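Local coordinates for protein putative oxidoreductase (Gluconobacter oxydans, PDB 3WJ7) that belongs to the short-chain dehydrogenase/reductase family and probably acts as a nicotinamide-dependent oxidoreductase, perhaps on aldehydes, at residues T97-K100 with A101-G105; P292-T295 with R296-A300. All blocks are in the same frame, centred on the assembly; numbering follows the deposited sequence.

Contact 1 of 2, residues T97-K100 with A101-G105; sequences TMMK and ANVEG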
loop_
_atom_site.group_PDB
_atom_site.type_symbol
_atom_site.label_atom_id
_atom_site.label_comp_id
_atom_site.label_asym_id
_atom_site.label_seq_id
_atom_site.Cartn_x
_atom_site.Cartn_y
_atom_site.Cartn_z
ATOM N N THR A 97 -3.704 -4.518 -0.719
ATOM C CA THR A 97 -4.239 -5.706 -0.091
ATOM C C THR A 97 -5.393 -6.224 -0.955
ATOM O O THR A 97 -5.551 -7.417 -1.064
ATOM C CB THR A 97 -4.712 -5.426 1.342
ATOM O OG1 THR A 97 -3.664 -4.759 2.084
ATOM C CG2 THR A 97 -5.145 -6.709 2.028
ATOM N N MET A 98 -6.183 -5.345 -1.574
ATOM C CA MET A 98 -7.322 -5.818 -2.364
ATOM C C MET A 98 -6.855 -6.498 -3.630
ATOM O O MET A 98 -7.375 -7.539 -3.998
ATOM C CB MET A 98 -8.338 -4.721 -2.672
ATOM C CG MET A 98 -9.107 -4.271 -1.447
ATOM S SD MET A 98 -10.097 -5.475 -0.500
ATOM C CE MET A 98 -8.932 -6.581 0.323
ATOM N N MET A 99 -5.826 -5.939 -4.254
ATOM C CA MET A 99 -5.226 -6.559 -5.418
ATOM C C MET A 99 -4.673 -7.977 -5.105
ATOM O O MET A 99 -4.880 -8.888 -5.865
ATOM C CB MET A 99 -4.133 -5.659 -5.966
ATOM C CG MET A 99 -3.277 -6.373 -6.999
ATOM S SD MET A 99 -1.901 -5.415 -7.593
ATOM C CE MET A 99 -0.809 -5.635 -6.169
ATOM N N LYS A 100 -4.025 -8.189 -3.977
ATOM C CA LYS A 100 -3.629 -9.546 -3.649
ATOM C C LYS A 100 -4.842 -10.466 -3.490
ATOM O O LYS A 100 -4.887 -11.540 -4.041
ATOM C CB LYS A 100 -2.783 -9.576 -2.387
ATOM C CG LYS A 100 -2.138 -10.902 -2.075
ATOM C CD LYS A 100 -1.463 -10.800 -0.704
ATOM C CE LYS A 100 -0.933 -12.143 -0.187
ATOM N NZ LYS A 100 -0.037 -11.989 1.002
ATOM N N ALA A 101 -5.843 -10.026 -2.764
ATOM C CA ALA A 101 -6.993 -10.857 -2.502
ATOM C C ALA A 101 -7.724 -11.154 -3.836
ATOM O O ALA A 101 -8.237 -12.246 -4.020
ATOM C CB ALA A 101 -7.935 -10.199 -1.479
ATOM N N ASN A 102 -7.730 -10.209 -4.773
ATOM C CA ASN A 102 -8.450 -10.439 -5.990
ATOM C C ASN A 102 -7.647 -11.346 -6.926
ATOM O O ASN A 102 -8.197 -12.234 -7.600
ATOM C CB ASN A 102 -8.935 -9.118 -6.624
ATOM C CG ASN A 102 -10.087 -8.430 -5.799
ATOM O OD1 ASN A 102 -11.166 -9.012 -5.531
ATOM N ND2 ASN A 102 -9.863 -7.175 -5.419
ATOM N N VAL A 103 -6.332 -11.189 -6.913
ATOM C CA VAL A 103 -5.513 -12.061 -7.730
ATOM C C VAL A 103 -5.575 -13.498 -7.201
ATOM O O VAL A 103 -5.864 -14.425 -7.968
ATOM C CB VAL A 103 -4.088 -11.519 -7.917
ATOM C CG1 VAL A 103 -3.235 -12.512 -8.680
ATOM C CG2 VAL A 103 -4.177 -10.226 -8.697
ATOM N N GLU A 104 -5.387 -13.672 -5.896
ATOM C CA GLU A 104 -5.474 -14.976 -5.289
ATOM C C GLU A 104 -6.859 -15.563 -5.360
ATOM O O GLU A 104 -6.984 -16.791 -5.512
ATOM C CB GLU A 104 -4.989 -14.982 -3.817
ATOM C CG GLU A 104 -3.807 -14.043 -3.576
ATOM C CD GLU A 104 -2.567 -14.696 -2.983
ATOM O OE1 GLU A 104 -2.602 -15.928 -2.710
ATOM O OE2 GLU A 104 -1.550 -13.959 -2.809
ATOM N N GLY A 105 -7.889 -14.722 -5.224
ATOM C CA GLY A 105 -9.285 -15.181 -5.264
ATOM C C GLY A 105 -9.630 -15.860 -6.587
ATOM O O GLY A 105 -10.237 -16.945 -6.629
#

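Contact 2 of 2, residues P292-T295 with R296-A300; sequences PRVT and RETLA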
loop_
_atom_site.group_PDB
_atom_site.type_symbol
_atom_site.label_atom_id
_atom_site.label_comp_id
_atom_site.label_asym_id
_atom_site.label_seq_id
_atom_site.Cartn_x
_atom_site.Cartn_y
_atom_site.Cartn_z
ATOM N N PRO A 292 7.096 9.260 -5.230
ATOM C CA PRO A 292 5.979 10.020 -5.804
ATOM C C PRO A 292 4.923 9.061 -6.305
ATOM O O PRO A 292 5.264 8.001 -6.775
ATOM C CB PRO A 292 6.612 10.791 -6.955
ATOM C CG PRO A 292 7.918 10.101 -7.222
ATOM C CD PRO A 292 8.350 9.372 -5.989
ATOM N N ARG A 293 3.653 9.398 -6.167
ATOM C CA ARG A 293 2.609 8.541 -6.709
ATOM C C ARG A 293 2.483 8.773 -8.201
ATOM O O ARG A 293 2.002 7.897 -8.934
ATOM C CB ARG A 293 1.263 8.849 -6.063
ATOM C CG ARG A 293 1.171 8.486 -4.589
ATOM C CD ARG A 293 -0.265 8.634 -4.113
ATOM N NE ARG A 293 -1.092 7.547 -4.632
ATOM C CZ ARG A 293 -2.384 7.654 -4.916
ATOM N NH1 ARG A 293 -3.020 8.809 -4.736
ATOM N NH2 ARG A 293 -3.031 6.603 -5.400
ATOM N N VAL A 294 2.918 9.963 -8.626
ATOM C CA VAL A 294 2.733 10.464 -9.968
ATOM C C VAL A 294 4.020 11.131 -10.426
ATOM O O VAL A 294 4.644 11.833 -9.655
ATOM C CB VAL A 294 1.586 11.445 -9.932
ATOM C CG1 VAL A 294 1.697 12.504 -11.001
ATOM C CG2 VAL A 294 0.289 10.684 -10.062
ATOM N N THR A 295 4.441 10.874 -11.669
ATOM C CA THR A 295 5.667 11.462 -12.260
ATOM C C THR A 295 5.351 11.851 -13.713
ATOM O O THR A 295 4.324 11.417 -14.239
ATOM C CB THR A 295 6.842 10.434 -12.300
ATOM O OG1 THR A 295 6.596 9.477 -13.310
ATOM C CG2 THR A 295 6.999 9.638 -11.017
ATOM N N ARG A 296 6.222 12.623 -14.371
ATOM C CA ARG A 296 6.215 12.700 -15.855
ATOM C C ARG A 296 6.081 11.356 -16.556
ATOM O O ARG A 296 5.296 11.229 -17.494
ATOM C CB ARG A 296 7.452 13.399 -16.387
ATOM C CG ARG A 296 7.545 14.837 -15.901
ATOM C CD ARG A 296 8.903 15.412 -16.217
ATOM N NE ARG A 296 9.946 14.733 -15.458
ATOM C CZ ARG A 296 11.215 15.112 -15.420
ATOM N NH1 ARG A 296 11.606 16.155 -16.117
ATOM N NH2 ARG A 296 12.082 14.440 -14.673
ATOM N N GLU A 297 6.824 10.351 -16.106
ATOM C CA GLU A 297 6.748 8.987 -16.672
ATOM C C GLU A 297 5.339 8.401 -16.492
ATOM O O GLU A 297 4.857 7.626 -17.306
ATOM C CB GLU A 297 7.840 8.055 -16.054
ATOM C CG GLU A 297 8.114 6.751 -16.828
ATOM C CD GLU A 297 8.620 5.561 -15.974
ATOM O OE1 GLU A 297 7.807 4.875 -15.284
ATOM O OE2 GLU A 297 9.845 5.277 -16.021
ATOM N N THR A 298 4.670 8.789 -15.421
ATOM C CA THR A 298 3.296 8.360 -15.195
ATOM C C THR A 298 2.321 9.019 -16.157
ATOM O O THR A 298 1.541 8.340 -16.826
ATOM C CB THR A 298 2.892 8.514 -13.710
ATOM O OG1 THR A 298 3.054 7.225 -13.132
ATOM C CG2 THR A 298 1.411 8.890 -13.504
ATOM N N LEU A 299 2.393 10.338 -16.233
ATOM C CA LEU A 299 1.577 11.103 -17.122
ATOM C C LEU A 299 1.677 10.654 -18.589
ATOM O O LEU A 299 0.681 10.671 -19.307
ATOM C CB LEU A 299 1.936 12.570 -16.973
ATOM C CG LEU A 299 1.039 13.555 -17.705
ATOM C CD1 LEU A 299 -0.401 13.551 -17.193
ATOM C CD2 LEU A 299 1.635 14.935 -17.587
ATOM N N ALA A 300 2.859 10.223 -19.030
ATOM C CA ALA A 300 3.052 9.876 -20.437
ATOM C C ALA A 300 2.345 8.580 -20.792
ATOM O O ALA A 300 2.025 8.366 -21.942
ATOM C CB ALA A 300 4.530 9.819 -20.807
#

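Contact 1 of 2, residues T97-K100 with A101-G105
M99 and V103 meet one turn apart on the face of helix 95-115 turned to helix 153-172. CG of M99 lies 4.3 Å from CG2 of V103, a light touch. CG of M99 is anti to the backbone N (chi1 168°), and the chain stays extended to SD before it turns at chi3. The tight part is the backbone beside this pair. V103 N donates to M99 O at 2.9 Å, and N102 N donates to M98 O at 2.8 Å. A101 N gives a longer bond to T97 O, 3.1 Å. These are i to i+4 bonds of a regular alpha-helix.

N102 marks the open, solvent side; its ND2 comes within 2.9 Å of M98 O. CE of M98 touches CB of A101 as lightly, at 4.2 Å, and R160 of the second subunit packs on M98. OE2 of E104 lies beside CG and CE of K100, and the two side chains cross obliquely. NZ of K100 stays 4.5 Å from OE2 of E104, beyond a salt bridge. K100 NZ also lies near K100 NZ of the second and of the third subunit, like charges close together. OG1 of T97 bonds to E96 of the second subunit.

The helix links parallel strands 78-83 and 120-124 in a beta-alpha-beta unit of the Rossmann fold. M99 and V103 rest on R160 of helix 153-172.

Contact 2 of 2, residues P292-T295 with R296-A300
T295 caps the start of helix 296-302 and touches T298 through both of its oxygens. Three hydrogen bonds join T295 to the first turn, one of them weak. T298 N donates to OG1 of T295 at 2.9 Å; this is the N-cap bond. OG1 sits between the backbone N and the carbonyl carbon of its own residue (chi1 73°), which turns it back over the first helical turn. The backbone O of T295 takes the first i to i+4 bond, from L299 N at 3.0 Å, nearly straight at 168°. T298 N makes a further weak bond to the same O. The cap therefore gives a partner to an amide of the first turn.

The apolar part is small. CG2 of V294 meets CG2 of T298 at 4.0 Å, and the two side chains cross at about a right angle. F288 of the second subunit packs on both.

The charged ends are tied up at the subunit interfaces. R296 forms salt bridges to E282 of its own chain and to D201 of the third subunit, while R293 bonds to E291 O of the second subunit.

The segment turns from the loop after helix 275-288 into helix 296-302. R296 and L299 rest on Y275 of the former helix, and V294 O bonds to S281.

Both contacts are local, and contact 1 closes well before contact 2 opens along the chain. Contact 1 lies within helix 95-115 of the Rossmann part. Contact 2 starts a short helix nearer the C-terminus. Their centres are 25 Å apart and their nearest atoms about 12 Å apart, so they do not touch. What they share is the assembly of three subunits: each reaches both the second and the third subunit. The centre of contact 1 lies about 16 Å, and that of contact 2 about 24 Å, from the centre of the chain. A bound mercury(II) ion is about 11 Å from the side chain of N102 in contact 1, too far for coordination.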